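PDB 3EEF: N-carbamoylsarcosine amidase related protein from Thermoplasma acidophilum, which binds zinc and probably acts as a hydrolase of the isochorismatase family, related to amidases that cleave N-carbamoylsarcosine. Local coordinates for residues P3-V7 with V34-F38; R137-D143 with G162-S168. One frame throughout, in Å; residues are numbered along the deposited sequence.

Contact 1: P3-V7 with V34-F38; sequences PALVV and VIETF
Pro3, Leu5 and Val7 lean from strand 3-8 onto Val34, Ile35 and Phe38 of helix 22-40, the first half of a beta-alpha-beta crossover that leads on to strand 45-50 in the parallel sheet of an isochorismatase-type alpha/beta fold. The two short axes approach to 9.5 Å, and their N-to-C directions differ by 147°, as expected where a helix returns over the sheet. No hydrogen bond joins the segments; apolar side chains make most of the contact, with some backbone atoms of the strand lying against Phe38.

At the start of the strand, Pro3 crosses the aromatic side chain obliquely, its CG 4.1 Å from Phe38 CE2, while Pro3 O lies at the ring edge, near the ring plane. Ala4 turns its methyl away and meets the ring through its backbone alone; that backbone is hydrogen-bonded to Thr112 and Val114 of strand 112-116. Leu5 contributes most. Its CB sits over one face of the Phe38 ring, 3.7 Å from the centroid and 13° off the normal, which meets the geometry of a CH-pi contact. With CG anti to the backbone N (chi1 176°), the forked end extends beyond the ring to the preceding helical turn. There Leu5 CD1 packs tightly on Val34 CG1 at 3.4 Å, and Leu5 CD2 comes within 3.6 Å of Ile35 CA. That turn is tied to the next one at Val34 O, which accepts from both Phe38 N and Thr37 OG1. Beyond these two segments, Phe38 also touches Leu43 in a loop, Val45 of strand 45-50 and Val114. Val7 completes the row: the side chains of Val7 and Ile35 meet at about a right angle, with Val7 CG2 4.0 Å from Ile35 CG1.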
loop_
_atom_site.group_PDB
_atom_site.type_symbol
_atom_site.label_atom_id
_atom_site.label_comp_id
_atom_site.label_asym_id
_atom_site.label_seq_id
_atom_site.Cartn_x
_atom_site.Cartn_y
_atom_site.Cartn_z
ATOM N N PRO A 3 0.677 -21.213 9.754
ATOM C CA PRO A 3 0.127 -20.917 8.467
ATOM C C PRO A 3 -1.324 -20.487 8.502
ATOM O O PRO A 3 -2.069 -20.853 9.431
ATOM C CB PRO A 3 0.238 -22.252 7.759
ATOM C CG PRO A 3 -0.088 -23.242 8.860
ATOM C CD PRO A 3 0.437 -22.619 10.133
ATOM N N ALA A 4 -1.726 -19.736 7.467
ATOM C CA ALA A 4 -3.133 -19.493 7.203
ATOM C C ALA A 4 -3.463 -19.976 5.821
ATOM O O ALA A 4 -2.615 -19.940 4.919
ATOM C CB ALA A 4 -3.443 -18.027 7.328
ATOM N N LEU A 5 -4.703 -20.408 5.640
ATOM C CA LEU A 5 -5.133 -20.868 4.324
ATOM C C LEU A 5 -5.868 -19.735 3.606
ATOM O O LEU A 5 -6.795 -19.154 4.155
ATOM C CB LEU A 5 -6.020 -22.103 4.445
ATOM C CG LEU A 5 -6.618 -22.658 3.170
ATOM C CD1 LEU A 5 -5.541 -23.371 2.278
ATOM C CD2 LEU A 5 -7.786 -23.574 3.554
ATOM N N VAL A 6 -5.410 -19.417 2.399
ATOM C CA VAL A 6 -6.018 -18.390 1.565
ATOM C C VAL A 6 -6.660 -19.096 0.388
ATOM O O VAL A 6 -5.965 -19.772 -0.369
ATOM C CB VAL A 6 -4.989 -17.325 1.091
ATOM C CG1 VAL A 6 -5.654 -16.275 0.226
ATOM C CG2 VAL A 6 -4.341 -16.658 2.284
ATOM N N VAL A 7 -7.985 -18.977 0.278
ATOM C CA VAL A 7 -8.771 -19.694 -0.726
ATOM C C VAL A 7 -9.183 -18.726 -1.815
ATOM O O VAL A 7 -10.107 -17.906 -1.613
ATOM C CB VAL A 7 -10.050 -20.330 -0.137
ATOM C CG1 VAL A 7 -10.687 -21.179 -1.182
ATOM C CG2 VAL A 7 -9.765 -21.197 1.132
ATOM N N VAL A 34 -8.563 -29.573 2.215
ATOM C CA VAL A 34 -7.593 -28.637 2.800
ATOM C C VAL A 34 -8.302 -27.694 3.762
ATOM O O VAL A 34 -7.870 -27.504 4.904
ATOM C CB VAL A 34 -6.859 -27.839 1.727
ATOM C CG1 VAL A 34 -5.992 -26.722 2.361
ATOM C CG2 VAL A 34 -6.001 -28.788 0.879
ATOM N N ILE A 35 -9.422 -27.145 3.323
ATOM C CA ILE A 35 -10.170 -26.252 4.187
ATOM C C ILE A 35 -10.532 -26.947 5.513
ATOM O O ILE A 35 -10.322 -26.388 6.597
ATOM C CB ILE A 35 -11.435 -25.725 3.489
ATOM C CG1 ILE A 35 -11.047 -24.781 2.336
ATOM C CG2 ILE A 35 -12.294 -24.973 4.461
ATOM C CD1 ILE A 35 -12.198 -24.455 1.354
ATOM N N GLU A 36 -11.061 -28.170 5.411
ATOM C CA GLU A 36 -11.527 -28.935 6.581
ATOM C C GLU A 36 -10.429 -29.163 7.637
ATOM O O GLU A 36 -10.666 -28.951 8.823
ATOM C CB GLU A 36 -12.167 -30.269 6.139
ATOM N N THR A 37 -9.240 -29.575 7.204
ATOM C CA THR A 37 -8.129 -29.826 8.124
ATOM C C THR A 37 -7.693 -28.526 8.844
ATOM O O THR A 37 -7.391 -28.526 10.036
ATOM C CB THR A 37 -6.905 -30.407 7.396
ATOM O OG1 THR A 37 -6.274 -29.363 6.660
ATOM C CG2 THR A 37 -7.290 -31.520 6.423
ATOM N N PHE A 38 -7.670 -27.415 8.117
ATOM C CA PHE A 38 -7.307 -26.125 8.728
ATOM C C PHE A 38 -8.287 -25.733 9.828
ATOM O O PHE A 38 -7.883 -25.265 10.906
ATOM C CB PHE A 38 -7.220 -25.009 7.677
ATOM C CG PHE A 38 -5.840 -24.768 7.197
ATOM C CD1 PHE A 38 -5.228 -25.665 6.347
ATOM C CD2 PHE A 38 -5.130 -23.648 7.612
ATOM C CE1 PHE A 38 -3.913 -25.448 5.914
ATOM C CE2 PHE A 38 -3.830 -23.434 7.177
ATOM C CZ PHE A 38 -3.224 -24.336 6.333
#

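Contact 2: R137-D143 with G162-S168; sequences RIIVVED and GATVKRS
Parallel strand pairing joins Ile139, Val140 and Val141 to Thr164, Val165 and Lys166, the latter on the outermost strand at this end of the sheet within the chain. The register is fixed by alternating backbone bonds: Thr164 N gives to Ile138 O, Val140 N to Thr164 O, and Lys166 N to Val140 O at 2.9 Å, the straightest of the set at 171°. Val140 thus grips the residues flanking its partner Val165. Val140 and Val165 project to the face covered by Phe157 and Thr158 of helix 153-161; on the other face, Ile139 CG1 lies 3.5 Å from Thr164 OG1.

Where the chain turns its corner, Glu142 N bonds to Lys166 O. Glu142 CG stands between the backbone N and the carbonyl carbon (chi1 62°), and the extended chain carries the carboxylate past Val165 to a salt bridge, Arg167 NE meeting Glu142 OE2 at 2.9 Å. The hydrogen bond within it is weak, bent to 128° at the hydrogen. Glu142 OE1 pairs with Lys154, and a serine in place of Glu142 would probably leave Arg167 and Lys154 without their shared counter-charge. Next, Ser168 N donates to Asp143 OD1 from the syn side of that oxygen, at 2.8 Å. Neighbouring parallel strands linked through a covering helix, here 153-161, are the beta-alpha-beta unit of layered alpha/beta folds.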
loop_
_atom_site.group_PDB
_atom_site.type_symbol
_atom_site.label_atom_id
_atom_site.label_comp_id
_atom_site.label_asym_id
_atom_site.label_seq_id
_atom_site.Cartn_x
_atom_site.Cartn_y
_atom_site.Cartn_z
ATOM N N ARG A 137 6.236 -16.995 3.889
ATOM C CA ARG A 137 6.579 -18.208 3.122
ATOM C C ARG A 137 5.325 -18.687 2.424
ATOM O O ARG A 137 4.200 -18.379 2.855
ATOM C CB ARG A 137 7.125 -19.330 4.004
ATOM C CG ARG A 137 8.437 -18.996 4.716
ATOM C CD ARG A 137 9.641 -18.876 3.753
ATOM N NE ARG A 137 9.795 -20.030 2.850
ATOM C CZ ARG A 137 10.139 -21.282 3.213
ATOM N NH1 ARG A 137 10.371 -21.595 4.490
ATOM N NH2 ARG A 137 10.256 -22.243 2.281
ATOM N N ILE A 138 5.523 -19.434 1.332
ATOM C CA ILE A 138 4.433 -19.803 0.459
ATOM C C ILE A 138 4.358 -21.303 0.206
ATOM O O ILE A 138 5.360 -21.925 -0.138
ATOM C CB ILE A 138 4.546 -19.097 -0.911
ATOM C CG1 ILE A 138 4.555 -17.552 -0.733
ATOM C CG2 ILE A 138 3.382 -19.562 -1.835
ATOM C CD1 ILE A 138 5.136 -16.703 -1.924
ATOM N N ILE A 139 3.151 -21.855 0.332
ATOM C CA ILE A 139 2.863 -23.226 0.009
ATOM C C ILE A 139 1.675 -23.201 -0.918
ATOM O O ILE A 139 0.738 -22.433 -0.696
ATOM C CB ILE A 139 2.473 -24.037 1.301
ATOM C CG1 ILE A 139 3.663 -24.072 2.278
ATOM C CG2 ILE A 139 1.970 -25.458 0.960
ATOM C CD1 ILE A 139 3.338 -24.748 3.627
ATOM N N VAL A 140 1.722 -24.029 -1.954
ATOM C CA VAL A 140 0.624 -24.204 -2.886
ATOM C C VAL A 140 0.184 -25.677 -2.940
ATOM O O VAL A 140 1.007 -26.563 -3.035
ATOM C CB VAL A 140 1.056 -23.758 -4.288
ATOM C CG1 VAL A 140 -0.144 -23.765 -5.246
ATOM C CG2 VAL A 140 1.674 -22.387 -4.219
ATOM N N VAL A 141 -1.117 -25.927 -2.845
ATOM C CA VAL A 141 -1.663 -27.278 -2.914
ATOM C C VAL A 141 -2.045 -27.622 -4.347
ATOM O O VAL A 141 -3.152 -27.334 -4.757
ATOM C CB VAL A 141 -2.873 -27.402 -1.981
ATOM C CG1 VAL A 141 -3.413 -28.845 -1.938
ATOM C CG2 VAL A 141 -2.471 -26.921 -0.596
ATOM N N GLU A 142 -1.120 -28.243 -5.087
ATOM C CA GLU A 142 -1.241 -28.430 -6.534
ATOM C C GLU A 142 -2.600 -28.938 -7.014
ATOM O O GLU A 142 -3.150 -28.397 -7.967
ATOM C CB GLU A 142 -0.119 -29.320 -7.094
ATOM C CG GLU A 142 -0.065 -30.753 -6.551
ATOM C CD GLU A 142 1.095 -31.606 -7.127
ATOM O OE1 GLU A 142 1.814 -31.179 -8.055
ATOM O OE2 GLU A 142 1.293 -32.732 -6.629
ATOM N N ASP A 143 -3.155 -29.928 -6.324
ATOM C CA ASP A 143 -4.405 -30.558 -6.740
ATOM C C ASP A 143 -5.591 -29.722 -6.379
ATOM O O ASP A 143 -6.713 -29.996 -6.826
ATOM C CB ASP A 143 -4.571 -32.000 -6.185
ATOM C CG ASP A 143 -4.478 -32.073 -4.682
ATOM O OD1 ASP A 143 -3.670 -31.328 -4.078
ATOM O OD2 ASP A 143 -5.221 -32.886 -4.098
ATOM N N GLY A 162 9.809 -19.122 -4.634
ATOM C CA GLY A 162 10.337 -20.101 -3.689
ATOM C C GLY A 162 9.279 -20.954 -3.026
ATOM O O GLY A 162 9.498 -21.466 -1.931
ATOM N N ALA A 163 8.124 -21.122 -3.676
ATOM C CA ALA A 163 7.002 -21.876 -3.083
ATOM C C ALA A 163 7.353 -23.336 -2.949
ATOM O O ALA A 163 8.095 -23.884 -3.785
ATOM C CB ALA A 163 5.730 -21.755 -3.912
ATOM N N THR A 164 6.838 -23.971 -1.897
ATOM C CA THR A 164 6.894 -25.412 -1.820
ATOM C C THR A 164 5.513 -25.929 -2.201
ATOM O O THR A 164 4.496 -25.415 -1.727
ATOM C CB THR A 164 7.260 -25.900 -0.427
ATOM O OG1 THR A 164 6.200 -25.557 0.463
ATOM C CG2 THR A 164 8.538 -25.267 0.070
ATOM N N VAL A 165 5.492 -26.981 -3.014
ATOM C CA VAL A 165 4.271 -27.547 -3.567
ATOM C C VAL A 165 3.882 -28.819 -2.796
ATOM O O VAL A 165 4.708 -29.687 -2.574
ATOM C CB VAL A 165 4.497 -27.890 -5.053
ATOM C CG1 VAL A 165 3.235 -28.451 -5.679
ATOM C CG2 VAL A 165 5.001 -26.659 -5.823
ATOM N N LYS A 166 2.625 -28.921 -2.388
ATOM C CA LYS A 166 2.131 -30.067 -1.640
ATOM C C LYS A 166 0.874 -30.602 -2.295
ATOM O O LYS A 166 0.313 -29.941 -3.164
ATOM C CB LYS A 166 1.800 -29.661 -0.199
ATOM C CG LYS A 166 3.018 -29.290 0.660
ATOM C CD LYS A 166 3.996 -30.450 0.809
ATOM C CE LYS A 166 4.945 -30.252 1.993
ATOM N NZ LYS A 166 6.146 -31.141 1.881
ATOM N N ARG A 167 0.428 -31.783 -1.861
ATOM C CA ARG A 167 -0.853 -32.330 -2.287
ATOM C C ARG A 167 -1.846 -32.259 -1.142
ATOM O O ARG A 167 -1.460 -32.164 0.028
ATOM C CB ARG A 167 -0.711 -33.762 -2.788
ATOM C CG ARG A 167 0.468 -33.947 -3.722
ATOM C CD ARG A 167 0.384 -35.221 -4.535
ATOM N NE ARG A 167 -0.322 -34.994 -5.795
ATOM C CZ ARG A 167 -1.612 -35.239 -6.020
ATOM N NH1 ARG A 167 -2.405 -35.741 -5.074
ATOM N NH2 ARG A 167 -2.114 -34.986 -7.222
ATOM N N SER A 168 -3.134 -32.271 -1.485
ATOM C CA SER A 168 -4.169 -32.079 -0.479
ATOM C C SER A 168 -4.066 -33.146 0.609
ATOM O O SER A 168 -4.247 -32.841 1.778
ATOM C CB SER A 168 -5.571 -32.051 -1.092
ATOM O OG SER A 168 -5.814 -33.159 -1.924
#

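Overall arrangement
Contacts 1 and 2 belong to one parallel sheet, with centres about 12 Å apart and strand 112-116 between strands 3-8 and 137-141. They meet at Val34 of helix 22-40, whose CG2 packs 3.8 Å from Val141 CG1 and also 3.8 Å from Ser168 CB. Leu5 of contact 1 and Val141 of contact 2 both touch Val114 and Ile116, which continues the apolar layer under the helix from one contact to the other. Helix 153-161 covers the opposite face at contact 2. The zinc ion, held by Asp50, His52, Glu58 and His65, lies away from both; Asp50 ends strand 45-50, the direct neighbour of strand 3-8.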